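PDB 6SCE: uncharacterized protein from Thermus thermophilus HB8, which is probably a CARF-domain DNA nuclease of Type III CRISPR defence, switched on by binding cyclic oligoadenylate. Local coordinates for residues E141-A144 and R145-E149; W331-A334 and F335-K339. All blocks are in the same frame, centred on the assembly; numbering follows the deposited sequence.

Contact 1 of 2, residues E141-A144 and R145-E149; sequences EEYA and RLYLE. With nucleotides of chain B.
Tyr143 and Tyr147, one helical turn apart on helix 140-148, lie side by side and send their hydroxyls the same way, to one adenine amino group. The first kind of interaction is hydrogen bonding to the base. N6 of A2 of chain B donates to Tyr143 OH at 3.0 Å, almost straight (171°). It also donates, less straight, to Tyr147 OH at 3.2 Å. Each hydroxyl has a second partner: Gly186 O for Tyr143 and Asp13 OD1 for Tyr147. The second kind is aromatic. The ring planes meet obliquely at 57°, and Tyr143 CD1 sits over a face of the Tyr147 ring, 3.3 Å from Tyr147 CE2. Tyr147 has CG anti to its carbonyl carbon (chi1 -68°), which runs its ring alongside that of Tyr143. The third kind is backbone. Tyr147 N bonds to Tyr143 O at 2.8 Å. Further on the turn widens to pi type, and Glu149 N reaches Ala144 O at 2.8 Å. A phenylalanine in place of Tyr147 would probably leave Asp13 without this hydroxyl and N6 with Tyr143 as its one acceptor from this helix. Both hydroxyls accept from the N6 amine, which would suit recognition of the adenine amino group and is consistent with an oligoadenylate sensor.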
ATOM      1  N   GLU A 141     -12.460 -23.675   2.001  1.00 28.28           N
ATOM      2  CA  GLU A 141     -11.472 -24.747   2.020  1.00 27.17           C
ATOM      3  C   GLU A 141     -10.326 -24.455   1.043  1.00 25.94           C
ATOM      4  O   GLU A 141      -9.175 -24.788   1.313  1.00 26.07           O
ATOM      5  CB  GLU A 141     -12.119 -26.064   1.626  1.00 31.75           C
ATOM      6  CG  GLU A 141     -13.035 -26.620   2.696  1.00 35.50           C
ATOM      7  CD  GLU A 141     -14.288 -25.809   2.918  1.00 42.37           C
ATOM      8  OE1 GLU A 141     -14.834 -25.182   1.949  1.00 39.33           O
ATOM      9  OE2 GLU A 141     -14.714 -25.802   4.115  1.00 52.49           O
ATOM     10  N   GLU A 142     -10.671 -23.859  -0.085  1.00 24.78           N
ATOM     11  CA  GLU A 142      -9.624 -23.458  -1.086  1.00 26.97           C
ATOM     12  C   GLU A 142      -8.710 -22.378  -0.479  1.00 25.82           C
ATOM     13  O   GLU A 142      -7.501 -22.469  -0.579  1.00 25.35           O
ATOM     14  CB  GLU A 142     -10.293 -23.030  -2.370  1.00 25.16           C
ATOM     15  CG  GLU A 142     -10.740 -24.218  -3.210  1.00 26.07           C
ATOM     16  CD  GLU A 142     -11.648 -23.886  -4.362  1.00 28.80           C
ATOM     17  OE1 GLU A 142     -12.386 -22.880  -4.296  1.00 29.15           O
ATOM     18  OE2 GLU A 142     -11.630 -24.651  -5.382  1.00 28.59           O
ATOM     19  N   TYR A 143      -9.290 -21.355   0.171  1.00 25.47           N
ATOM     20  CA  TYR A 143      -8.456 -20.384   0.879  1.00 25.32           C
ATOM     21  C   TYR A 143      -7.615 -20.996   1.979  1.00 26.60           C
ATOM     22  O   TYR A 143      -6.472 -20.612   2.156  1.00 27.72           O
ATOM     23  CB  TYR A 143      -9.299 -19.243   1.429  1.00 24.73           C
ATOM     24  CG  TYR A 143      -9.573 -18.179   0.433  1.00 24.40           C
ATOM     25  CD1 TYR A 143      -8.548 -17.361  -0.028  1.00 25.94           C
ATOM     26  CD2 TYR A 143     -10.830 -17.975  -0.069  1.00 25.24           C
ATOM     27  CE1 TYR A 143      -8.795 -16.345  -0.922  1.00 25.82           C
ATOM     28  CE2 TYR A 143     -11.085 -16.946  -0.957  1.00 26.81           C
ATOM     29  CZ  TYR A 143     -10.056 -16.146  -1.397  1.00 26.04           C
ATOM     30  OH  TYR A 143     -10.301 -15.137  -2.329  1.00 25.36           O
ATOM     31  N   ALA A 144      -8.170 -21.962   2.712  1.00 27.41           N
ATOM     32  CA  ALA A 144      -7.420 -22.607   3.775  1.00 29.20           C
ATOM     33  C   ALA A 144      -6.208 -23.338   3.235  1.00 26.79           C
ATOM     34  O   ALA A 144      -5.108 -23.275   3.827  1.00 29.07           O
ATOM     35  CB  ALA A 144      -8.311 -23.558   4.580  1.00 31.36           C
ATOM     36  N   ARG A 145      -6.353 -24.024   2.110  1.00 27.36           N
ATOM     37  CA  ARG A 145      -5.197 -24.759   1.622  1.00 28.49           C
ATOM     38  C   ARG A 145      -4.154 -23.820   0.957  1.00 27.56           C
ATOM     39  O   ARG A 145      -2.977 -24.119   0.961  1.00 29.20           O
ATOM     40  CB  ARG A 145      -5.595 -25.964   0.745  1.00 32.77           C
ATOM     41  CG  ARG A 145      -6.237 -25.612  -0.575  1.00 30.82           C
ATOM     42  CD  ARG A 145      -6.490 -26.851  -1.452  1.00 30.87           C
ATOM     43  NE  ARG A 145      -5.262 -27.584  -1.663  1.00 30.16           N
ATOM     44  CZ  ARG A 145      -5.166 -28.855  -1.990  1.00 31.12           C
ATOM     45  NH1 ARG A 145      -6.262 -29.579  -2.249  1.00 30.95           N
ATOM     46  NH2 ARG A 145      -3.952 -29.379  -2.116  1.00 32.93           N
ATOM     47  N   LEU A 146      -4.592 -22.685   0.415  1.00 27.62           N
ATOM     48  CA  LEU A 146      -3.689 -21.708  -0.227  1.00 26.05           C
ATOM     49  C   LEU A 146      -3.041 -20.727   0.738  1.00 27.06           C
ATOM     50  O   LEU A 146      -1.927 -20.292   0.486  1.00 26.63           O
ATOM     51  CB  LEU A 146      -4.448 -20.895  -1.292  1.00 26.48           C
ATOM     52  CG  LEU A 146      -4.912 -21.671  -2.548  1.00 27.44           C
ATOM     53  CD1 LEU A 146      -5.661 -20.775  -3.505  1.00 29.95           C
ATOM     54  CD2 LEU A 146      -3.703 -22.292  -3.215  1.00 28.63           C
ATOM     55  N   TYR A 147      -3.737 -20.375   1.820  1.00 26.14           N
ATOM     56  CA  TYR A 147      -3.274 -19.347   2.770  1.00 26.22           C
ATOM     57  C   TYR A 147      -2.955 -19.911   4.147  1.00 28.32           C
ATOM     58  O   TYR A 147      -1.903 -19.616   4.721  1.00 30.03           O
ATOM     59  CB  TYR A 147      -4.335 -18.282   2.983  1.00 26.94           C
ATOM     60  CG  TYR A 147      -4.667 -17.371   1.802  1.00 27.18           C
ATOM     61  CD1 TYR A 147      -3.989 -17.455   0.583  1.00 26.70           C
ATOM     62  CD2 TYR A 147      -5.659 -16.402   1.933  1.00 27.07           C
ATOM     63  CE1 TYR A 147      -4.302 -16.588  -0.460  1.00 25.79           C
ATOM     64  CE2 TYR A 147      -5.980 -15.537   0.891  1.00 25.96           C
ATOM     65  CZ  TYR A 147      -5.295 -15.626  -0.297  1.00 26.01           C
ATOM     66  OH  TYR A 147      -5.602 -14.746  -1.335  1.00 27.12           O
ATOM     67  N   LEU A 148      -3.889 -20.668   4.715  1.00 28.58           N
ATOM     68  CA  LEU A 148      -3.748 -21.030   6.122  1.00 31.01           C
ATOM     69  C   LEU A 148      -2.787 -22.198   6.327  1.00 29.94           C
ATOM     70  O   LEU A 148      -1.853 -22.123   7.135  1.00 31.81           O
ATOM     71  CB  LEU A 148      -5.099 -21.321   6.730  1.00 30.18           C
ATOM     72  CG  LEU A 148      -6.097 -20.183   6.616  1.00 33.08           C
ATOM     73  CD1 LEU A 148      -7.370 -20.569   7.334  1.00 33.34           C
ATOM     74  CD2 LEU A 148      -5.547 -18.866   7.149  1.00 34.93           C
ATOM     75  N   GLU A 149      -2.973 -23.256   5.561  1.00 31.90           N
ATOM     76  CA  GLU A 149      -2.094 -24.409   5.663  1.00 36.47           C
ATOM     77  C   GLU A 149      -0.617 -24.034   5.486  1.00 36.94           C
ATOM     78  O   GLU A 149       0.215 -24.396   6.325  1.00 35.78           O
ATOM     79  CB  GLU A 149      -2.531 -25.507   4.679  1.00 40.47           C
ATOM     80  CG  GLU A 149      -1.710 -26.786   4.762  1.00 49.76           C
ATOM     81  CD  GLU A 149      -0.312 -26.659   4.150  1.00 58.60           C
ATOM     82  OE1 GLU A 149      -0.157 -25.996   3.087  1.00 64.96           O
ATOM     83  OE2 GLU A 149       0.647 -27.245   4.720  1.00 65.43           O
TER
ATOM     84  P     A B   2      -0.522 -10.191  -7.045  1.00 22.38           P
ATOM     85  OP1   A B   2      -0.235 -10.592  -5.632  1.00 22.57           O
ATOM     86  OP2   A B   2      -0.480 -11.180  -8.179  1.00 21.84           O
ATOM     87  O5'   A B   2      -1.979  -9.521  -7.051  1.00 22.76           O
ATOM     88  C5'   A B   2      -2.610  -9.260  -8.326  1.00 23.16           C
ATOM     89  C4'   A B   2      -3.984  -8.685  -8.094  1.00 23.20           C
ATOM     90  O4'   A B   2      -4.815  -9.707  -7.480  1.00 24.31           O
ATOM     91  C3'   A B   2      -4.053  -7.466  -7.183  1.00 24.23           C
ATOM     92  O3'   A B   2      -4.976  -6.499  -7.681  1.00 25.21           O
ATOM     93  C2'   A B   2      -4.584  -8.042  -5.873  1.00 25.79           C
ATOM     94  O2'   A B   2      -5.328  -7.099  -5.133  1.00 25.63           O
ATOM     95  C1'   A B   2      -5.491  -9.152  -6.384  1.00 25.00           C
ATOM     96  N9    A B   2      -5.801 -10.186  -5.416  1.00 23.37           N
ATOM     97  C8    A B   2      -5.104 -10.501  -4.271  1.00 23.26           C
ATOM     98  N7    A B   2      -5.684 -11.446  -3.576  1.00 23.45           N
ATOM     99  C5    A B   2      -6.833 -11.759  -4.287  1.00 22.67           C
ATOM    100  C6    A B   2      -7.877 -12.677  -4.055  1.00 24.40           C
ATOM    101  N6    A B   2      -7.974 -13.425  -2.959  1.00 23.72           N
ATOM    102  N1    A B   2      -8.848 -12.760  -4.996  1.00 23.18           N
ATOM    103  C2    A B   2      -8.792 -11.927  -6.044  1.00 24.13           C
ATOM    104  N3    A B   2      -7.870 -11.016  -6.361  1.00 23.25           N
ATOM    105  C4    A B   2      -6.912 -10.980  -5.424  1.00 24.39           C
TER

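Contact 2 of 2, residues W331-A334 and F335-K339; sequences WAEA and FFRGK
Phe335 N bonds to Trp331 O at 2.9 Å, and the same i to i+4 pattern carries the backbone through the last turns of helix 326-338. Phe336 N donates to Ala332 O, Arg337 N to Glu333 O and Gly338 N to Ala334 O, this last at 2.9 Å. The helix is the crossover of a beta-alpha-beta unit with strands 316-321 and 342-347, neighbours in a mixed sheet. Its buried side carries Phe336, which packs on Val317, Leu319 and Val343 of those strands. Phe336 CD2 lies 3.1 Å from Ala332 O, which sits near the plane of the ring at its edge. Phe335 CD2 stands 3.9 Å above the other ring's plane, over the centre of Phe336. Phe335 itself meets Tyr309 edge-to-face and touches Leu431 of helix 425-432. Polar side chains pair on another side. Glu333 is extended, with CG anti to its backbone N (chi1 -177°), and runs alongside Arg337. Arg337 NH2 donates to Glu333 OE2 at 3.0 Å in a salt bridge. The carboxylate oxygen lies near the guanidinium plane, but the nitrogen stands above the carboxylate plane, and the two planes are 48° apart. Glu333 OE1 is held separately by Arg345 of strand 342-347, so the carboxylate bridges two arginines.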
ATOM      1  N   TRP A 331      -7.873  14.095  -1.157  1.00 34.09           N
ATOM      2  CA  TRP A 331      -6.527  14.543  -0.761  0.50 35.35           C
ATOM      3  C   TRP A 331      -5.629  14.766  -1.964  1.00 33.89           C
ATOM      4  O   TRP A 331      -4.809  15.671  -1.973  1.00 33.54           O
ATOM      5  CB  TRP A 331      -5.874  13.546   0.199  0.50 37.08           C
ATOM      6  CG  TRP A 331      -6.712  13.366   1.418  0.50 40.36           C
ATOM      7  CD1 TRP A 331      -7.439  14.330   2.044  0.50 39.97           C
ATOM      8  CD2 TRP A 331      -6.948  12.155   2.134  0.50 42.24           C
ATOM      9  NE1 TRP A 331      -8.105  13.798   3.108  0.50 43.80           N
ATOM     10  CE2 TRP A 331      -7.816  12.463   3.192  0.50 42.56           C
ATOM     11  CE3 TRP A 331      -6.502  10.844   1.993  0.50 43.61           C
ATOM     12  CZ2 TRP A 331      -8.243  11.513   4.102  0.50 44.79           C
ATOM     13  CZ3 TRP A 331      -6.937   9.893   2.909  0.50 42.61           C
ATOM     14  CH2 TRP A 331      -7.791  10.232   3.937  0.50 44.23           C
ATOM     15  N   ALA A 332      -5.790  13.924  -2.984  1.00 31.88           N
ATOM     16  CA  ALA A 332      -5.013  14.095  -4.220  1.00 31.40           C
ATOM     17  C   ALA A 332      -5.419  15.395  -4.910  1.00 31.39           C
ATOM     18  O   ALA A 332      -4.566  16.166  -5.366  1.00 29.19           O
ATOM     19  CB  ALA A 332      -5.213  12.924  -5.165  1.00 31.78           C
ATOM     20  N   GLU A 333      -6.726  15.620  -5.007  1.00 31.24           N
ATOM     21  CA  GLU A 333      -7.232  16.870  -5.582  1.00 33.41           C
ATOM     22  C   GLU A 333      -6.665  18.084  -4.832  1.00 31.51           C
ATOM     23  O   GLU A 333      -6.204  19.033  -5.458  1.00 33.78           O
ATOM     24  CB  GLU A 333      -8.765  16.872  -5.574  1.00 35.01           C
ATOM     25  CG  GLU A 333      -9.374  18.091  -6.208  1.00 41.30           C
ATOM     26  CD  GLU A 333     -10.900  18.107  -6.125  1.00 46.08           C
ATOM     27  OE1 GLU A 333     -11.450  17.640  -5.117  1.00 45.28           O
ATOM     28  OE2 GLU A 333     -11.526  18.628  -7.064  1.00 52.99           O
ATOM     29  N   ALA A 334      -6.666  18.038  -3.501  1.00 33.93           N
ATOM     30  CA  ALA A 334      -6.193  19.170  -2.700  1.00 34.10           C
ATOM     31  C   ALA A 334      -4.694  19.382  -2.943  1.00 35.82           C
ATOM     32  O   ALA A 334      -4.213  20.513  -3.078  1.00 34.17           O
ATOM     33  CB  ALA A 334      -6.466  18.925  -1.238  1.00 34.56           C
ATOM     34  N   PHE A 335      -3.955  18.277  -3.031  1.00 32.11           N
ATOM     35  CA  PHE A 335      -2.541  18.355  -3.293  1.00 34.29           C
ATOM     36  C   PHE A 335      -2.230  19.035  -4.612  1.00 33.97           C
ATOM     37  O   PHE A 335      -1.381  19.960  -4.670  1.00 36.06           O
ATOM     38  CB  PHE A 335      -1.881  16.982  -3.269  1.00 34.04           C
ATOM     39  CG  PHE A 335      -0.477  17.013  -3.774  1.00 34.20           C
ATOM     40  CD1 PHE A 335       0.532  17.532  -2.977  1.00 35.14           C
ATOM     41  CD2 PHE A 335      -0.178  16.601  -5.064  1.00 34.34           C
ATOM     42  CE1 PHE A 335       1.833  17.598  -3.449  1.00 36.15           C
ATOM     43  CE2 PHE A 335       1.123  16.675  -5.537  1.00 37.48           C
ATOM     44  CZ  PHE A 335       2.129  17.167  -4.719  1.00 37.50           C
ATOM     45  N   PHE A 336      -2.906  18.598  -5.675  1.00 34.33           N
ATOM     46  CA  PHE A 336      -2.653  19.143  -6.993  1.00 33.71           C
ATOM     47  C   PHE A 336      -3.136  20.593  -7.094  1.00 34.58           C
ATOM     48  O   PHE A 336      -2.429  21.432  -7.629  1.00 34.66           O
ATOM     49  CB  PHE A 336      -3.244  18.262  -8.091  1.00 34.91           C
ATOM     50  CG  PHE A 336      -2.422  17.019  -8.384  1.00 33.08           C
ATOM     51  CD1 PHE A 336      -1.242  17.105  -9.100  1.00 37.41           C
ATOM     52  CD2 PHE A 336      -2.844  15.781  -7.957  1.00 33.25           C
ATOM     53  CE1 PHE A 336      -0.499  15.976  -9.386  1.00 37.49           C
ATOM     54  CE2 PHE A 336      -2.102  14.653  -8.224  1.00 32.53           C
ATOM     55  CZ  PHE A 336      -0.920  14.751  -8.926  1.00 34.28           C
ATOM     56  N   ARG A 337      -4.291  20.900  -6.519  1.00 35.18           N
ATOM     57  CA  ARG A 337      -4.740  22.304  -6.485  1.00 40.64           C
ATOM     58  C   ARG A 337      -3.759  23.204  -5.747  1.00 41.85           C
ATOM     59  O   ARG A 337      -3.513  24.329  -6.182  1.00 41.41           O
ATOM     60  CB  ARG A 337      -6.102  22.440  -5.829  1.00 43.66           C
ATOM     61  CG  ARG A 337      -7.273  21.994  -6.693  1.00 48.32           C
ATOM     62  CD  ARG A 337      -8.553  22.206  -5.896  1.00 53.52           C
ATOM     63  NE  ARG A 337      -9.746  21.604  -6.489  1.00 59.16           N
ATOM     64  CZ  ARG A 337     -10.524  22.197  -7.390  1.00 65.42           C
ATOM     65  NH1 ARG A 337     -10.239  23.417  -7.842  1.00 72.64           N
ATOM     66  NH2 ARG A 337     -11.596  21.564  -7.847  1.00 66.97           N
ATOM     67  N   GLY A 338      -3.185  22.702  -4.654  1.00 41.12           N
ATOM     68  CA  GLY A 338      -2.189  23.457  -3.878  1.00 41.85           C
ATOM     69  C   GLY A 338      -0.926  23.752  -4.663  1.00 44.11           C
ATOM     70  O   GLY A 338      -0.227  24.711  -4.373  1.00 43.13           O
ATOM     71  N   LYS A 339      -0.633  22.923  -5.667  1.00 42.51           N
ATOM     72  CA  LYS A 339       0.523  23.104  -6.541  1.00 42.70           C
ATOM     73  C   LYS A 339       0.184  23.881  -7.809  1.00 42.02           C
ATOM     74  O   LYS A 339       0.983  23.900  -8.749  1.00 43.64           O
ATOM     75  CB  LYS A 339       1.122  21.737  -6.917  1.00 41.55           C
ATOM     76  CG  LYS A 339       1.697  20.964  -5.746  1.00 43.51           C
ATOM     77  CD  LYS A 339       2.796  21.769  -5.050  1.00 42.65           C
ATOM     78  CE  LYS A 339       3.690  20.913  -4.176  1.00 44.93           C
ATOM     79  NZ  LYS A 339       4.780  21.745  -3.587  1.00 43.99           N
TER

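In the fold
Contact 1 comes first along the chain, on helix 140-148, and contact 2 follows on helix 326-338. They share no helix or sheet. Their centres are 42 Å apart, their nearest atoms about 25 Å, and they lie on opposite sides of the chain's centre. Helix 140-148 follows the sheet bounded by strands 64-67 and 129-132 and precedes the sheet of strands 156-158 to 260-262. Helix 326-338 links strands 316-321 and 342-347 of a later sheet, whose strand order, 3-2-1-4-5-6-7, matches that of the first. The chain thus holds two similarly ordered sheets, consistent with two CARF-like domains. Contact 1 touches the bound nucleotide directly; contact 2 stays about 12 Å from the nucleic acid at its nearest atom and is structural packing.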